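PDB 2EKD: KaiC-like domain-containing protein from Pyrococcus horikoshii, which is of unknown function but probably has a KaiC-like fold related to the P-loop NTPases. Local coordinates for residues S26-L31 with L179-S184; I92-I97 with N129-I134; L119-L124 with K138-Y143. All blocks are in the same frame, centred on the assembly; numbering follows the deposited sequence.

Contact 1: residues S26-L31 with L179-S184; sequences SRAELL and LEITDS
I181 keeps CG2 anti to its backbone N (CG1 at chi1 -59°), and its straight second torsion (chi2 -180°) carries CD1 away from the strand, giving two methyl ends that meet different parts of S26-L31. L31 answers with CG anti to its own backbone N (chi1 -179°), which swings CD2 to the strand. L31 CD2 stands 3.8 Å from I181 CD1, and because the two side chains cross obliquely the contact is methyl against methyl instead of chains lying alongside. The same I181 CD1 also approaches A28 CB at 4.2 Å. The other branch, I181 CG2, lies 4.0 Å from S26 CB, at the place where the two backbones come nearest, with 6.6 Å between the CA atoms of S26 and I181. I181 thus provides about half of the 194 Å² buried here.

The topology accounts for this pairing. Strand 177-182 runs parallel to strand 17-22, with backbone hydrogen bonding between them, I181 pairing with E21 and L179 with L19 and E21. S26-L31 comprises the end of the loop after strand 17-22 and the beginning of helix 29-37. This loop probably corresponds in position to the P-loop of P-loop NTPases, consistent with the family's clan, although SRAELL contains no lysine and nucleotide binding cannot be inferred from this geometry.

No hydrogen bond links the two segments. S26 OG is 3.9 Å from I181 O and has its polar partner at S23 N, within the same loop. R27, in a left-handed backbone conformation, reaches the second subunit: NH1 makes a salt bridge to D194 there, while L30 CD1 sits 3.8 Å above the centre of the guanidinium plane. E29, farther along, pairs with R58 of the same chain.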
loop_
_atom_site.group_PDB
_atom_site.type_symbol
_atom_site.label_atom_id
_atom_site.label_comp_id
_atom_site.label_asym_id
_atom_site.label_seq_id
_atom_site.Cartn_x
_atom_site.Cartn_y
_atom_site.Cartn_z
ATOM N N SER F 26 11.832 22.518 -5.770
ATOM C CA SER F 26 12.421 22.892 -7.055
ATOM C C SER F 26 12.514 24.400 -7.283
ATOM O O SER F 26 13.401 24.869 -8.000
ATOM C CB SER F 26 11.609 22.292 -8.217
ATOM O OG SER F 26 11.677 20.876 -8.257
ATOM N N ARG F 27 11.604 25.157 -6.676
ATOM C CA ARG F 27 11.558 26.599 -6.886
ATOM C C ARG F 27 11.301 26.811 -8.382
ATOM O O ARG F 27 11.974 27.606 -9.038
ATOM C CB ARG F 27 12.875 27.270 -6.485
ATOM C CG ARG F 27 13.111 27.349 -4.993
ATOM C CD ARG F 27 14.178 28.381 -4.673
ATOM N NE ARG F 27 15.467 28.041 -5.269
ATOM C CZ ARG F 27 16.538 28.830 -5.230
ATOM N NH1 ARG F 27 16.473 30.011 -4.620
ATOM N NH2 ARG F 27 17.673 28.441 -5.801
ATOM N N ALA F 28 10.323 26.078 -8.906
ATOM C CA ALA F 28 9.947 26.143 -10.314
ATOM C C ALA F 28 9.606 27.553 -10.791
ATOM O O ALA F 28 9.658 27.837 -11.981
ATOM C CB ALA F 28 8.767 25.200 -10.579
ATOM N N GLU F 29 9.252 28.438 -9.867
ATOM C CA GLU F 29 8.923 29.805 -10.242
ATOM C C GLU F 29 10.105 30.476 -10.969
ATOM O O GLU F 29 9.897 31.328 -11.845
ATOM C CB GLU F 29 8.544 30.624 -9.002
ATOM C CG GLU F 29 9.633 30.683 -7.944
ATOM C CD GLU F 29 9.411 29.696 -6.806
ATOM O OE1 GLU F 29 8.769 28.644 -7.025
ATOM O OE2 GLU F 29 9.894 29.967 -5.687
ATOM N N LEU F 30 11.332 30.090 -10.611
ATOM C CA LEU F 30 12.527 30.660 -11.240
ATOM C C LEU F 30 12.558 30.361 -12.739
ATOM O O LEU F 30 12.951 31.211 -13.539
ATOM C CB LEU F 30 13.812 30.117 -10.599
ATOM C CG LEU F 30 14.090 30.374 -9.117
ATOM C CD1 LEU F 30 15.511 29.918 -8.781
ATOM C CD2 LEU F 30 13.935 31.855 -8.808
ATOM N N LEU F 31 12.145 29.153 -13.112
ATOM C CA LEU F 31 12.126 28.755 -14.517
ATOM C C LEU F 31 11.013 29.502 -15.236
ATOM O O LEU F 31 11.138 29.845 -16.415
ATOM C CB LEU F 31 11.897 27.248 -14.660
ATOM C CG LEU F 31 11.886 26.768 -16.117
ATOM C CD1 LEU F 31 13.246 27.066 -16.768
ATOM C CD2 LEU F 31 11.580 25.271 -16.173
ATOM N N LEU F 179 10.212 17.655 -19.368
ATOM C CA LEU F 179 11.363 18.219 -18.685
ATOM C C LEU F 179 11.191 17.958 -17.201
ATOM O O LEU F 179 10.080 18.056 -16.670
ATOM C CB LEU F 179 11.459 19.732 -18.908
ATOM C CG LEU F 179 11.693 20.232 -20.337
ATOM C CD1 LEU F 179 11.834 21.749 -20.324
ATOM C CD2 LEU F 179 12.947 19.583 -20.917
ATOM N N GLU F 180 12.278 17.609 -16.528
ATOM C CA GLU F 180 12.195 17.380 -15.100
ATOM C C GLU F 180 13.242 18.243 -14.406
ATOM O O GLU F 180 14.441 18.123 -14.674
ATOM C CB GLU F 180 12.414 15.904 -14.751
ATOM C CG GLU F 180 11.699 15.519 -13.460
ATOM C CD GLU F 180 11.997 14.107 -12.984
ATOM O OE1 GLU F 180 12.026 13.175 -13.824
ATOM O OE2 GLU F 180 12.188 13.930 -11.758
ATOM N N ILE F 181 12.779 19.126 -13.530
ATOM C CA ILE F 181 13.680 19.998 -12.804
ATOM C C ILE F 181 14.327 19.284 -11.625
ATOM O O ILE F 181 13.635 18.698 -10.791
ATOM C CB ILE F 181 12.951 21.241 -12.256
ATOM C CG1 ILE F 181 12.326 22.036 -13.406
ATOM C CG2 ILE F 181 13.938 22.107 -11.480
ATOM C CD1 ILE F 181 11.589 23.286 -12.961
ATOM N N THR F 182 15.656 19.327 -11.566
ATOM C CA THR F 182 16.402 18.716 -10.464
ATOM C C THR F 182 17.439 19.729 -10.008
ATOM O O THR F 182 17.606 20.766 -10.640
ATOM C CB THR F 182 17.144 17.426 -10.882
ATOM O OG1 THR F 182 18.198 17.753 -11.798
ATOM C CG2 THR F 182 16.182 16.444 -11.533
ATOM N N ASP F 183 18.136 19.424 -8.918
ATOM C CA ASP F 183 19.156 20.324 -8.383
ATOM C C ASP F 183 20.347 20.546 -9.306
ATOM O O ASP F 183 20.933 21.623 -9.307
ATOM C CB ASP F 183 19.665 19.816 -7.031
ATOM C CG ASP F 183 18.654 20.012 -5.918
ATOM O OD1 ASP F 183 18.109 21.135 -5.806
ATOM O OD2 ASP F 183 18.412 19.048 -5.156
ATOM N N SER F 184 20.708 19.536 -10.090
ATOM C CA SER F 184 21.847 19.669 -10.991
ATOM C C SER F 184 21.439 20.214 -12.355
ATOM O O SER F 184 22.283 20.433 -13.225
ATOM C CB SER F 184 22.550 18.319 -11.152
ATOM O OG SER F 184 21.661 17.337 -11.655
#

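Contact 2: residues I92-I97 with N129-I134; sequences ISKYVI and NTFENI
The carboxylate of E132 meets Y95 at the rim of its ring, with the two planes 85° apart and E132 CD lying in the ring plane, 3.3 Å from Y95 CD2. The same glutamate belongs to a capping box at the start of helix 130-141. N129 is the N-cap: its OD1 accepts from E132 N at 2.9 Å, nearly along the C=O axis, and in return N129 N donates to E132 OE1 at 3.0 Å with an N-H...acceptor angle of 162°. That second bond uses the anti lone pair of OE1, so the carboxylate is anchored to its own helix while it faces the loop. OE1 is also 3.2 Å from Y95 CD2, a ring-edge approach in which the weakly positive aromatic hydrogens would probably suit the anionic oxygen.

E132 has CG anti to its carbonyl carbon (chi1 -61°) and an extended chain beyond, which lays the acid across the tight turn S93-V96. K94 and Y95, the central residues of that turn, both have left-handed backbone conformations. K94 bends at three successive torsions and crosses E132 at about a right angle, bringing NZ to 3.3 Å from E132 OE2. This is a salt bridge by distance, but the modelled position of OE2 is doubtful.

With an alanine here in place of E132, N129 N would probably be left without its side-chain acceptor in the capping box, and a gap would be likely to open beside the Y95 edge. F131 also packs on L127 of the third subunit. K94 NZ lies 4.4 Å from F131 CD2, at the edge of that ring and near its plane.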
loop_
_atom_site.group_PDB
_atom_site.type_symbol
_atom_site.label_atom_id
_atom_site.label_comp_id
_atom_site.label_asym_id
_atom_site.label_seq_id
_atom_site.Cartn_x
_atom_site.Cartn_y
_atom_site.Cartn_z
ATOM N N ILE F 92 -14.671 26.156 -14.482
ATOM C CA ILE F 92 -14.204 24.800 -14.230
ATOM C C ILE F 92 -15.345 23.923 -13.724
ATOM O O ILE F 92 -15.773 24.053 -12.578
ATOM C CB ILE F 92 -13.078 24.788 -13.175
ATOM C CG1 ILE F 92 -11.875 25.577 -13.691
ATOM C CG2 ILE F 92 -12.684 23.353 -12.852
ATOM C CD1 ILE F 92 -10.773 25.742 -12.673
ATOM N N SER F 93 -15.833 23.033 -14.584
ATOM C CA SER F 93 -16.917 22.123 -14.218
ATOM C C SER F 93 -16.404 20.687 -14.266
ATOM O O SER F 93 -15.879 20.242 -15.288
ATOM C CB SER F 93 -18.100 22.288 -15.176
ATOM O OG SER F 93 -17.724 22.013 -16.515
ATOM N N LYS F 94 -16.565 19.967 -13.160
ATOM C CA LYS F 94 -16.101 18.586 -13.059
ATOM C C LYS F 94 -14.582 18.546 -13.187
ATOM O O LYS F 94 -14.006 17.585 -13.701
ATOM C CB LYS F 94 -16.750 17.717 -14.144
ATOM C CG LYS F 94 -18.238 17.464 -13.929
ATOM C CD LYS F 94 -18.480 16.467 -12.795
ATOM C CE LYS F 94 -17.498 15.302 -12.874
ATOM N NZ LYS F 94 -18.121 13.957 -12.721
ATOM N N TYR F 95 -13.947 19.615 -12.716
ATOM C CA TYR F 95 -12.497 19.744 -12.739
ATOM C C TYR F 95 -11.915 19.724 -14.149
ATOM O O TYR F 95 -10.849 19.157 -14.384
ATOM C CB TYR F 95 -11.876 18.635 -11.890
ATOM C CG TYR F 95 -12.502 18.545 -10.519
ATOM C CD1 TYR F 95 -12.461 19.629 -9.641
ATOM C CD2 TYR F 95 -13.173 17.395 -10.113
ATOM C CE1 TYR F 95 -13.076 19.571 -8.393
ATOM C CE2 TYR F 95 -13.792 17.325 -8.865
ATOM C CZ TYR F 95 -13.740 18.416 -8.012
ATOM O OH TYR F 95 -14.355 18.354 -6.782
ATOM N N VAL F 96 -12.622 20.357 -15.080
ATOM C CA VAL F 96 -12.178 20.430 -16.466
ATOM C C VAL F 96 -12.729 21.699 -17.119
ATOM O O VAL F 96 -13.654 22.325 -16.599
ATOM C CB VAL F 96 -12.646 19.193 -17.274
ATOM C CG1 VAL F 96 -14.148 19.243 -17.484
ATOM C CG2 VAL F 96 -11.914 19.127 -18.601
ATOM N N ILE F 97 -12.149 22.079 -18.253
ATOM C CA ILE F 97 -12.582 23.268 -18.974
ATOM C C ILE F 97 -13.174 22.914 -20.334
ATOM O O ILE F 97 -12.709 21.995 -21.007
ATOM C CB ILE F 97 -11.404 24.264 -19.185
ATOM C CG1 ILE F 97 -11.144 25.060 -17.903
ATOM C CG2 ILE F 97 -11.708 25.214 -20.332
ATOM C CD1 ILE F 97 -10.634 24.230 -16.746
ATOM N N ASN F 129 -11.678 12.564 -9.269
ATOM C CA ASN F 129 -11.537 11.120 -9.225
ATOM C C ASN F 129 -10.901 10.650 -10.541
ATOM O O ASN F 129 -10.507 11.466 -11.375
ATOM C CB ASN F 129 -12.902 10.447 -9.001
ATOM C CG ASN F 129 -13.940 10.859 -10.027
ATOM O OD1 ASN F 129 -13.612 11.158 -11.181
ATOM N ND2 ASN F 129 -15.209 10.854 -9.618
ATOM N N THR F 130 -10.797 9.343 -10.730
ATOM C CA THR F 130 -10.185 8.806 -11.934
ATOM C C THR F 130 -10.855 9.282 -13.222
ATOM O O THR F 130 -10.174 9.657 -14.184
ATOM C CB THR F 130 -10.188 7.270 -11.896
ATOM O OG1 THR F 130 -9.484 6.832 -10.731
ATOM C CG2 THR F 130 -9.511 6.694 -13.131
ATOM N N PHE F 131 -12.186 9.266 -13.237
ATOM C CA PHE F 131 -12.950 9.686 -14.408
ATOM C C PHE F 131 -12.714 11.152 -14.755
ATOM O O PHE F 131 -12.558 11.498 -15.923
ATOM C CB PHE F 131 -14.445 9.454 -14.178
ATOM C CG PHE F 131 -15.305 9.830 -15.352
ATOM C CD1 PHE F 131 -15.307 9.052 -16.508
ATOM C CD2 PHE F 131 -16.106 10.965 -15.309
ATOM C CE1 PHE F 131 -16.094 9.400 -17.603
ATOM C CE2 PHE F 131 -16.899 11.322 -16.402
ATOM C CZ PHE F 131 -16.891 10.536 -17.550
ATOM N N GLU F 132 -12.695 12.014 -13.743
ATOM C CA GLU F 132 -12.473 13.438 -13.976
ATOM C C GLU F 132 -11.014 13.689 -14.363
ATOM O O GLU F 132 -10.720 14.587 -15.153
ATOM C CB GLU F 132 -12.862 14.242 -12.727
ATOM C CG GLU F 132 -14.337 14.083 -12.371
ATOM C CD GLU F 132 -14.704 14.573 -10.969
ATOM O OE1 GLU F 132 -13.974 14.269 -9.993
ATOM O OE2 GLU F 132 -15.751 15.251 -10.842
ATOM N N ASN F 133 -10.106 12.889 -13.814
ATOM C CA ASN F 133 -8.682 13.015 -14.125
ATOM C C ASN F 133 -8.471 12.728 -15.609
ATOM O O ASN F 133 -7.759 13.454 -16.305
ATOM C CB ASN F 133 -7.857 12.021 -13.294
ATOM C CG ASN F 133 -7.738 12.428 -11.825
ATOM O OD1 ASN F 133 -7.260 11.651 -11.003
ATOM N ND2 ASN F 133 -8.162 13.647 -11.496
ATOM N N ILE F 134 -9.092 11.659 -16.093
ATOM C CA ILE F 134 -8.975 11.295 -17.496
ATOM C C ILE F 134 -9.451 12.459 -18.382
ATOM O O ILE F 134 -8.877 12.717 -19.442
ATOM C CB ILE F 134 -9.786 10.004 -17.786
ATOM C CG1 ILE F 134 -9.055 8.805 -17.186
ATOM C CG2 ILE F 134 -9.974 9.808 -19.279
ATOM C CD1 ILE F 134 -9.924 7.586 -16.984
#

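Contact 3: residues L119-L124 with K138-Y143; sequences LGLHKL and KMVSNY
L121 and V140 form the closer of the two meetings between consecutive helices 121-127 and 130-141: L121 CD2 touches V140 CG2 at 3.8 Å, with both residues buried. V140 also packs on Y153 of strand 149-156 and on T17, which places this end of the contact against the central sheet. About one turn along helix 121-127, the second meeting involves a less buried residue. L124 CD1 reaches the methyl CE of M139, a selenomethionine, at 4.0 Å, and the two side chains cross at about a right angle. The bend at the end of M139 (chi3 42°) turns CE to the leucine, and M139, partly exposed, also packs against V96 and I97 of the neighbouring loop.

Away from this apolar seam the segment turns polar. K138 is exposed, whereas S141 OG and N142 OD1 bond to E54 and K81 of the third subunit. The CA atoms of L121 and V140, the nearest pair, are 9.5 Å apart, and only 123 Å² is buried, so branch ends span the distance. With no hydrogen bond or charge pair across it, the contact is purely apolar, methyl against methyl, and so carries little directional specificity.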
loop_
_atom_site.group_PDB
_atom_site.type_symbol
_atom_site.label_atom_id
_atom_site.label_comp_id
_atom_site.label_asym_id
_atom_site.label_seq_id
_atom_site.Cartn_x
_atom_site.Cartn_y
_atom_site.Cartn_z
ATOM N N LEU F 119 -0.160 26.833 -15.692
ATOM C CA LEU F 119 0.154 26.570 -14.296
ATOM C C LEU F 119 -1.012 26.019 -13.473
ATOM O O LEU F 119 -2.171 26.395 -13.673
ATOM C CB LEU F 119 0.662 27.860 -13.641
ATOM C CG LEU F 119 1.690 28.711 -14.405
ATOM C CD1 LEU F 119 1.975 29.991 -13.618
ATOM C CD2 LEU F 119 2.975 27.925 -14.625
ATOM N N GLY F 120 -0.684 25.114 -12.552
ATOM C CA GLY F 120 -1.676 24.539 -11.665
ATOM C C GLY F 120 -2.465 23.311 -12.076
ATOM O O GLY F 120 -3.445 22.980 -11.403
ATOM N N LEU F 121 -2.062 22.621 -13.141
ATOM C CA LEU F 121 -2.807 21.436 -13.585
ATOM C C LEU F 121 -2.955 20.341 -12.517
ATOM O O LEU F 121 -4.009 19.691 -12.427
ATOM C CB LEU F 121 -2.162 20.817 -14.824
ATOM C CG LEU F 121 -3.059 19.786 -15.525
ATOM C CD1 LEU F 121 -4.169 20.532 -16.245
ATOM C CD2 LEU F 121 -2.266 18.943 -16.515
ATOM N N HIS F 122 -1.904 20.120 -11.730
ATOM C CA HIS F 122 -1.948 19.094 -10.684
ATOM C C HIS F 122 -3.094 19.316 -9.689
ATOM O O HIS F 122 -3.581 18.362 -9.079
ATOM C CB HIS F 122 -0.622 19.033 -9.926
ATOM C CG HIS F 122 -0.162 20.355 -9.398
ATOM N ND1 HIS F 122 0.587 21.237 -10.149
ATOM C CD2 HIS F 122 -0.369 20.959 -8.203
ATOM C CE1 HIS F 122 0.819 22.326 -9.440
ATOM N NE2 HIS F 122 0.250 22.183 -8.257
ATOM N N LYS F 123 -3.531 20.564 -9.532
ATOM C CA LYS F 123 -4.631 20.861 -8.614
ATOM C C LYS F 123 -5.942 20.262 -9.124
ATOM O O LYS F 123 -6.707 19.682 -8.349
ATOM C CB LYS F 123 -4.788 22.377 -8.424
ATOM C CG LYS F 123 -3.647 23.018 -7.650
ATOM C CD LYS F 123 -3.784 24.533 -7.600
ATOM C CE LYS F 123 -2.593 25.170 -6.881
ATOM N NZ LYS F 123 -2.744 26.650 -6.714
ATOM N N LEU F 124 -6.198 20.401 -10.421
ATOM C CA LEU F 124 -7.419 19.856 -11.019
ATOM C C LEU F 124 -7.456 18.349 -10.846
ATOM O O LEU F 124 -8.519 17.751 -10.653
ATOM C CB LEU F 124 -7.480 20.164 -12.512
ATOM C CG LEU F 124 -7.638 21.620 -12.934
ATOM C CD1 LEU F 124 -7.693 21.696 -14.474
ATOM C CD2 LEU F 124 -8.912 22.185 -12.311
ATOM N N LYS F 138 -7.427 14.505 -21.291
ATOM C CA LYS F 138 -7.956 14.709 -22.645
ATOM C C LYS F 138 -7.837 16.184 -22.993
ATOM O O LYS F 138 -7.554 16.550 -24.127
ATOM C CB LYS F 138 -9.435 14.293 -22.744
ATOM C CG LYS F 138 -9.718 12.840 -22.413
ATOM C CD LYS F 138 -11.056 12.381 -22.992
ATOM C CE LYS F 138 -12.221 13.225 -22.501
ATOM N NZ LYS F 138 -13.475 12.911 -23.247
HETATM N N MSE F 139 -8.062 17.026 -21.994
HETATM C CA MSE F 139 -7.971 18.465 -22.165
HETATM C C MSE F 139 -6.560 18.824 -22.627
HETATM O O MSE F 139 -6.374 19.727 -23.439
HETATM C CB MSE F 139 -8.321 19.157 -20.837
HETATM C CG MSE F 139 -7.966 20.633 -20.753
HETATM SE SE MSE F 139 -8.785 21.488 -19.362
HETATM C CE MSE F 139 -8.640 20.295 -18.045
ATOM N N VAL F 140 -5.564 18.106 -22.123
ATOM C CA VAL F 140 -4.190 18.377 -22.525
ATOM C C VAL F 140 -3.896 17.811 -23.917
ATOM O O VAL F 140 -3.281 18.476 -24.740
ATOM C CB VAL F 140 -3.169 17.784 -21.523
ATOM C CG1 VAL F 140 -1.747 18.005 -22.040
ATOM C CG2 VAL F 140 -3.342 18.438 -20.147
ATOM N N SER F 141 -4.344 16.592 -24.195
ATOM C CA SER F 141 -4.063 16.006 -25.497
ATOM C C SER F 141 -4.825 16.644 -26.657
ATOM O O SER F 141 -4.386 16.557 -27.794
ATOM C CB SER F 141 -4.321 14.499 -25.474
ATOM O OG SER F 141 -5.674 14.216 -25.198
ATOM N N ASN F 142 -5.952 17.292 -26.379
ATOM C CA ASN F 142 -6.729 17.922 -27.448
ATOM C C ASN F 142 -6.034 19.114 -28.106
ATOM O O ASN F 142 -6.359 19.474 -29.234
ATOM C CB ASN F 142 -8.109 18.376 -26.940
ATOM C CG ASN F 142 -9.070 17.214 -26.716
ATOM O OD1 ASN F 142 -9.043 16.219 -27.441
ATOM N ND2 ASN F 142 -9.939 17.349 -25.719
ATOM N N TYR F 143 -5.077 19.724 -27.415
ATOM C CA TYR F 143 -4.386 20.878 -27.969
ATOM C C TYR F 143 -2.977 20.579 -28.448
ATOM O O TYR F 143 -2.278 21.474 -28.927
ATOM C CB TYR F 143 -4.370 22.013 -26.946
ATOM C CG TYR F 143 -5.762 22.480 -26.607
ATOM C CD1 TYR F 143 -6.545 23.151 -27.553
ATOM C CD2 TYR F 143 -6.333 22.181 -25.371
ATOM C CE1 TYR F 143 -7.866 23.506 -27.272
ATOM C CE2 TYR F 143 -7.643 22.526 -25.082
ATOM C CZ TYR F 143 -8.404 23.186 -26.032
ATOM O OH TYR F 143 -9.701 23.515 -25.731
#

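Overall arrangement
Contacts 2 and 3 are neighbours, with centres about 10 Å apart; contact 1 lies about 27 Å from contact 2 and about 20 Å from contact 3, centre to centre, and on the other side of the chain's centre from contact 3. Along the sequence contacts 2 and 3 are both nested inside the loop closed by contact 1, and their segments alternate: 92-97, 119-124, 129-134, 138-143. Helix 130-141 is shared, its start serving contact 2 and its later part contact 3, and V96 CG2 touches M139 CE at 3.5 Å. Contact 1 instead joins strand 177-182 to the loop after strand 17-22 and the start of helix 29-37. Contacts 2 and 3 join a loop and two consecutive helices, and both border the third subunit.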